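DUF269-containing protein (Cyanothece sp. ATCC 51142, PDB 3NJ2) is of unknown function but belongs to the DUF269 family and is associated with nitrogen fixation in a cyanobacterium. Local coordinates at residues V112-A122 against S133-R141. Sequence-based numbering, arbitrary orientation.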
ATOM      1  N   VAL B 112      -0.550   4.896   0.536  1.00  9.85           N
ATOM      2  CA  VAL B 112      -0.402   5.365  -0.856  1.00 10.28           C
ATOM      3  C   VAL B 112       0.919   4.801  -1.411  1.00 12.88           C
ATOM      4  O   VAL B 112       2.026   5.100  -0.886  1.00 13.76           O
ATOM      5  CB  VAL B 112      -0.530   6.905  -1.011  1.00 11.50           C
ATOM      6  CG1 VAL B 112      -0.176   7.339  -2.437  1.00 14.62           C
ATOM      7  CG2 VAL B 112      -1.920   7.420  -0.538  1.00 12.10           C
ATOM      8  N   ASP B 113       0.811   3.882  -2.356  1.00 12.44           N
ATOM      9  CA  ASP B 113       1.991   3.259  -2.881  1.00 12.13           C
ATOM     10  C   ASP B 113       2.119   3.666  -4.367  1.00 12.71           C
ATOM     11  O   ASP B 113       1.221   3.438  -5.175  1.00 13.02           O
ATOM     12  CB  ASP B 113       1.851   1.770  -2.809  1.00 13.55           C
ATOM     13  CG  ASP B 113       3.119   1.016  -3.258  1.00 14.48           C
ATOM     14  OD1 ASP B 113       4.252   1.364  -2.821  1.00 19.24           O
ATOM     15  OD2 ASP B 113       3.025   0.070  -3.991  1.00 18.59           O
ATOM     16  N   LEU B 114       3.226   4.349  -4.669  1.00 13.40           N
ATOM     17  CA  LEU B 114       3.513   4.769  -6.037  1.00 14.95           C
ATOM     18  C   LEU B 114       4.864   4.363  -6.528  1.00 17.15           C
ATOM     19  O   LEU B 114       5.862   4.425  -5.787  1.00 18.22           O
ATOM     20  CB  LEU B 114       3.317   6.319  -6.177  1.00 13.67           C
ATOM     21  CG  LEU B 114       1.872   6.835  -5.897  1.00 15.55           C
ATOM     22  CD1 LEU B 114       1.703   8.385  -5.537  1.00 16.30           C
ATOM     23  CD2 LEU B 114       0.929   6.509  -7.139  1.00 17.97           C
ATOM     24  N   ASN B 115       4.949   3.986  -7.813  1.00 17.42           N
ATOM     25  CA  ASN B 115       6.231   3.676  -8.431  1.00 18.39           C
ATOM     26  C   ASN B 115       6.838   4.938  -9.056  1.00 17.57           C
ATOM     27  O   ASN B 115       6.292   6.015  -9.025  1.00 17.19           O
ATOM     28  CB  ASN B 115       6.146   2.455  -9.366  1.00 18.76           C
ATOM     29  CG  ASN B 115       5.357   2.754 -10.649  1.00 16.37           C
ATOM     30  OD1 ASN B 115       4.978   3.887 -10.912  1.00 13.93           O
ATOM     31  ND2 ASN B 115       5.050   1.707 -11.420  1.00 19.40           N
ATOM     32  N   HIS B 116       8.042   4.778  -9.625  1.00 22.18           N
ATOM     33  CA  HIS B 116       8.657   5.909 -10.287  1.00 23.19           C
ATOM     34  C   HIS B 116       7.796   6.524 -11.447  1.00 22.26           C
ATOM     35  O   HIS B 116       7.941   7.700 -11.827  1.00 23.15           O
ATOM     36  CB  HIS B 116      10.039   5.481 -10.800  1.00 25.71           C
ATOM     37  CG  HIS B 116      10.008   4.717 -12.080  1.00 30.59           C
ATOM     38  ND1 HIS B 116      10.238   5.308 -13.312  1.00 37.44           N
ATOM     39  CD2 HIS B 116       9.782   3.402 -12.327  1.00 34.86           C
ATOM     40  CE1 HIS B 116      10.155   4.384 -14.255  1.00 37.40           C
ATOM     41  NE2 HIS B 116       9.856   3.226 -13.686  1.00 36.11           N
ATOM     42  N   GLU B 117       6.889   5.732 -12.039  1.00 19.18           N
ATOM     43  CA  GLU B 117       6.060   6.223 -13.131  1.00 17.90           C
ATOM     44  C   GLU B 117       4.862   6.999 -12.680  1.00 16.40           C
ATOM     45  O   GLU B 117       4.085   7.442 -13.506  1.00 18.74           O
ATOM     46  CB  GLU B 117       5.542   5.045 -14.004  1.00 17.48           C
ATOM     47  CG  GLU B 117       6.605   4.133 -14.385  1.00 19.60           C
ATOM     48  CD  GLU B 117       6.152   2.746 -14.843  1.00 23.79           C
ATOM     49  OE1 GLU B 117       4.962   2.346 -14.647  1.00 22.23           O
ATOM     50  OE2 GLU B 117       7.047   2.041 -15.402  1.00 25.36           O
ATOM     51  N   GLY B 118       4.666   7.140 -11.357  1.00 17.29           N
ATOM     52  CA  GLY B 118       3.435   7.791 -10.901  1.00 15.58           C
ATOM     53  C   GLY B 118       2.232   6.880 -10.853  1.00 14.28           C
ATOM     54  O   GLY B 118       1.117   7.371 -10.833  1.00 13.48           O
ATOM     55  N   PHE B 119       2.521   5.578 -10.864  1.00 13.04           N
ATOM     56  CA  PHE B 119       1.406   4.615 -10.950  1.00 11.62           C
ATOM     57  C   PHE B 119       1.329   3.774  -9.661  1.00 12.18           C
ATOM     58  O   PHE B 119       2.376   3.387  -9.131  1.00 11.80           O
ATOM     59  CB  PHE B 119       1.526   3.661 -12.221  1.00 12.89           C
ATOM     60  CG  PHE B 119       0.486   2.614 -12.225  1.00 11.59           C
ATOM     61  CD1 PHE B 119      -0.757   2.801 -12.805  1.00 15.02           C
ATOM     62  CD2 PHE B 119       0.810   1.405 -11.598  1.00 12.96           C
ATOM     63  CE1 PHE B 119      -1.678   1.727 -12.716  1.00 14.90           C
ATOM     64  CE2 PHE B 119      -0.076   0.376 -11.505  1.00 13.79           C
ATOM     65  CZ  PHE B 119      -1.297   0.561 -12.065  1.00 15.90           C
ATOM     66  N   GLY B 120       0.113   3.469  -9.165  1.00 10.59           N
ATOM     67  CA  GLY B 120       0.066   2.547  -7.980  1.00 10.51           C
ATOM     68  C   GLY B 120      -1.344   2.571  -7.430  1.00 10.43           C
ATOM     69  O   GLY B 120      -2.360   2.527  -8.193  1.00 12.48           O
ATOM     70  N   TRP B 121      -1.417   2.622  -6.099  1.00 10.49           N
ATOM     71  CA  TRP B 121      -2.676   2.433  -5.393  1.00 10.71           C
ATOM     72  C   TRP B 121      -2.821   3.349  -4.177  1.00  9.75           C
ATOM     73  O   TRP B 121      -1.810   3.603  -3.514  1.00 11.23           O
ATOM     74  CB  TRP B 121      -2.692   1.044  -4.824  1.00 13.05           C
ATOM     75  CG  TRP B 121      -2.846  -0.026  -5.842  1.00 11.28           C
ATOM     76  CD1 TRP B 121      -1.837  -0.847  -6.353  1.00 13.22           C
ATOM     77  CD2 TRP B 121      -4.064  -0.429  -6.489  1.00 13.02           C
ATOM     78  NE1 TRP B 121      -2.357  -1.694  -7.306  1.00 15.42           N
ATOM     79  CE2 TRP B 121      -3.709  -1.517  -7.364  1.00 15.35           C
ATOM     80  CE3 TRP B 121      -5.391  -0.070  -6.370  1.00 15.46           C
ATOM     81  CZ2 TRP B 121      -4.668  -2.159  -8.165  1.00 16.57           C
ATOM     82  CZ3 TRP B 121      -6.341  -0.691  -7.183  1.00 14.08           C
ATOM     83  CH2 TRP B 121      -5.937  -1.715  -8.093  1.00 14.16           C
ATOM     84  N   ALA B 122      -4.050   3.775  -3.915  1.00  9.95           N
ATOM     85  CA  ALA B 122      -4.422   4.363  -2.640  1.00  9.08           C
ATOM     86  C   ALA B 122      -5.348   3.357  -1.974  1.00  9.27           C
ATOM     87  O   ALA B 122      -6.393   3.018  -2.530  1.00 10.35           O
ATOM     88  CB  ALA B 122      -5.103   5.686  -2.869  1.00 12.63           C
ATOM     89  N   SER B 133     -10.130   1.446  -2.481  1.00 14.06           N
ATOM     90  CA  SER B 133      -9.033   0.695  -3.153  1.00 15.37           C
ATOM     91  C   SER B 133      -8.932   1.265  -4.562  1.00 18.70           C
ATOM     92  O   SER B 133      -9.481   0.659  -5.540  1.00 21.69           O
ATOM     93  CB  SER B 133      -9.167  -0.827  -3.108  1.00 18.54           C
ATOM     94  OG  SER B 133     -10.509  -1.179  -3.368  1.00 19.11           O
ATOM     95  N   ARG B 134      -8.213   2.394  -4.663  1.00 17.25           N
ATOM     96  CA  ARG B 134      -8.188   3.273  -5.836  1.00 17.59           C
ATOM     97  C   ARG B 134      -6.877   3.170  -6.629  1.00 15.76           C
ATOM     98  O   ARG B 134      -5.791   3.410  -6.123  1.00 12.73           O
ATOM     99  CB  ARG B 134      -8.400   4.711  -5.394  1.00 19.32           C
ATOM    100  CG  ARG B 134      -8.619   5.617  -6.524  1.00 24.71           C
ATOM    101  CD  ARG B 134      -9.493   6.757  -6.031  1.00 28.77           C
ATOM    102  NE  ARG B 134      -9.657   7.726  -7.102  1.00 33.93           N
ATOM    103  CZ  ARG B 134     -10.702   7.766  -7.923  1.00 29.43           C
ATOM    104  NH1 ARG B 134     -11.718   6.906  -7.804  1.00 28.55           N
ATOM    105  NH2 ARG B 134     -10.739   8.720  -8.850  1.00 36.41           N
ATOM    106  N   SER B 135      -6.997   2.836  -7.918  1.00 16.27           N
ATOM    107  CA  SER B 135      -5.828   2.845  -8.831  1.00 17.08           C
ATOM    108  C   SER B 135      -5.453   4.288  -9.166  1.00 17.14           C
ATOM    109  O   SER B 135      -6.353   5.067  -9.553  1.00 18.54           O
ATOM    110  CB  SER B 135      -6.290   2.147 -10.096  1.00 18.37           C
ATOM    111  OG  SER B 135      -5.234   2.078 -11.050  1.00 15.84           O
ATOM    112  N   LEU B 136      -4.177   4.629  -8.922  1.00 13.11           N
ATOM    113  CA  LEU B 136      -3.560   5.930  -9.143  1.00 14.30           C
ATOM    114  C   LEU B 136      -2.640   5.881 -10.364  1.00 13.80           C
ATOM    115  O   LEU B 136      -1.912   4.901 -10.580  1.00 12.74           O
ATOM    116  CB  LEU B 136      -2.686   6.372  -7.956  1.00 15.39           C
ATOM    117  CG  LEU B 136      -3.433   6.347  -6.638  1.00 18.75           C
ATOM    118  CD1 LEU B 136      -2.445   6.686  -5.500  1.00 18.43           C
ATOM    119  CD2 LEU B 136      -4.692   7.220  -6.705  1.00 22.72           C
ATOM    120  N   ARG B 137      -2.766   6.869 -11.239  1.00 14.36           N
ATOM    121  CA  ARG B 137      -1.947   6.919 -12.429  1.00 12.95           C
ATOM    122  C   ARG B 137      -1.522   8.399 -12.577  1.00 12.91           C
ATOM    123  O   ARG B 137      -2.310   9.325 -12.166  1.00 15.93           O
ATOM    124  CB  ARG B 137      -2.707   6.346 -13.685  1.00 14.33           C
ATOM    125  CG  ARG B 137      -3.797   7.161 -14.189  1.00 15.39           C
ATOM    126  CD  ARG B 137      -4.476   6.553 -15.468  1.00 20.86           C
ATOM    127  NE  ARG B 137      -5.405   7.514 -16.016  1.00 25.62           N
ATOM    128  CZ  ARG B 137      -6.496   7.248 -16.734  1.00 32.07           C
ATOM    129  NH1 ARG B 137      -6.863   6.005 -17.033  1.00 30.55           N
ATOM    130  NH2 ARG B 137      -7.236   8.264 -17.154  1.00 33.30           N
ATOM    131  N   ASP B 138      -0.332   8.628 -13.180  1.00 14.31           N
ATOM    132  CA  ASP B 138       0.134  10.029 -13.473  1.00 16.14           C
ATOM    133  C   ASP B 138       0.089  10.827 -12.176  1.00 14.57           C
ATOM    134  O   ASP B 138      -0.358  11.977 -12.209  1.00 14.01           O
ATOM    135  CB  ASP B 138      -0.795  10.706 -14.529  1.00 17.40           C
ATOM    136  CG  ASP B 138      -0.861   9.869 -15.832  1.00 24.72           C
ATOM    137  OD1 ASP B 138       0.043   9.001 -16.019  1.00 20.36           O
ATOM    138  OD2 ASP B 138      -1.819  10.059 -16.555  1.00 30.18           O
ATOM    139  N   ALA B 139       0.556  10.194 -11.062  1.00 14.22           N
ATOM    140  CA  ALA B 139       0.329  10.788  -9.732  1.00 13.29           C
ATOM    141  C   ALA B 139       0.997  12.157  -9.598  1.00 14.57           C
ATOM    142  O   ALA B 139       0.530  13.028  -8.837  1.00 13.27           O
ATOM    143  CB  ALA B 139       0.831   9.888  -8.710  1.00 14.54           C
ATOM    144  N   HIS B 140       2.053  12.414 -10.374  1.00 13.55           N
ATOM    145  CA  HIS B 140       2.729  13.754 -10.312  1.00 15.38           C
ATOM    146  C   HIS B 140       1.705  14.862 -10.604  1.00 14.85           C
ATOM    147  O   HIS B 140       1.890  16.001 -10.127  1.00 16.68           O
ATOM    148  CB  HIS B 140       3.844  13.857 -11.387  1.00 14.75           C
ATOM    149  CG  HIS B 140       4.828  12.736 -11.363  1.00 17.28           C
ATOM    150  ND1 HIS B 140       4.495  11.387 -11.437  1.00 18.87           N
ATOM    151  CD2 HIS B 140       6.172  12.772 -11.206  1.00 16.31           C
ATOM    152  CE1 HIS B 140       5.605  10.658 -11.384  1.00 17.28           C
ATOM    153  NE2 HIS B 140       6.635  11.479 -11.205  1.00 19.34           N
ATOM    154  N   ARG B 141       0.699  14.606 -11.461  1.00 13.88           N
ATOM    155  CA  ARG B 141      -0.351  15.563 -11.912  1.00 14.01           C
ATOM    156  C   ARG B 141      -1.592  15.628 -10.987  1.00 11.76           C
ATOM    157  O   ARG B 141      -2.632  16.124 -11.430  1.00 15.61           O
ATOM    158  CB  ARG B 141      -0.789  15.151 -13.285  1.00 15.16           C
ATOM    159  CG  ARG B 141       0.387  15.218 -14.298  1.00 15.89           C
ATOM    160  CD  ARG B 141      -0.087  14.921 -15.730  1.00 20.81           C
ATOM    161  NE  ARG B 141       1.118  14.917 -16.568  1.00 21.36           N
ATOM    162  CZ  ARG B 141       1.146  14.444 -17.816  1.00 26.22           C
ATOM    163  NH1 ARG B 141       0.046  13.906 -18.341  1.00 25.44           N
ATOM    164  NH2 ARG B 141       2.260  14.562 -18.527  1.00 25.20           N
TER
HETATM  165  O   HOH W   1      -3.423   0.536  -9.839  1.00 15.99           O
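With CG of Leu136 turned anti to its carbonyl carbon (chi1 -54°), the isobutyl group lies on the face shared with Ala122 and Leu114: CD1 reaches Ala122 CB at 3.9 Å, while Leu114 CD2 comes across at about a right angle to meet Leu136 CB at 3.7 Å. Trp121 stands on the other face with Ser135; chi1 -71° sets its CG beside its own backbone N, with the CE3/CZ3 side of the indole along the 133-135 backbone and Ser135 CB over the ring, 4.1 Å from CZ3. A water over the centre of that indole joins Gly120 O (2.8 Å) to Ser135 OG. Between these two layers, paired backbone bonds link Gly120 with Leu136 and Ala122 with Arg134; the N-H of Ala122 runs almost straight (170°) to Arg134 O. Beyond Leu136, and just before strand 120-126 begins, Ala139 N takes a lone pair of Gly118 O at 2.9 Å, and the His140 ring presents its edge to Gly118 CA, its NE2 being bonded to Gly79 O. Leu114 CD1 packs on Ala139 CB at 3.6 Å. Helix 83-104 packs on Val112, Leu114 and Ala122, whereas Trp121 meets Trp125 of the second subunit edge-to-face. The contact belongs to an antiparallel three-stranded meander, 109-114, 120-126 and 129-136, whose hairpin puts alternate residues on opposite faces.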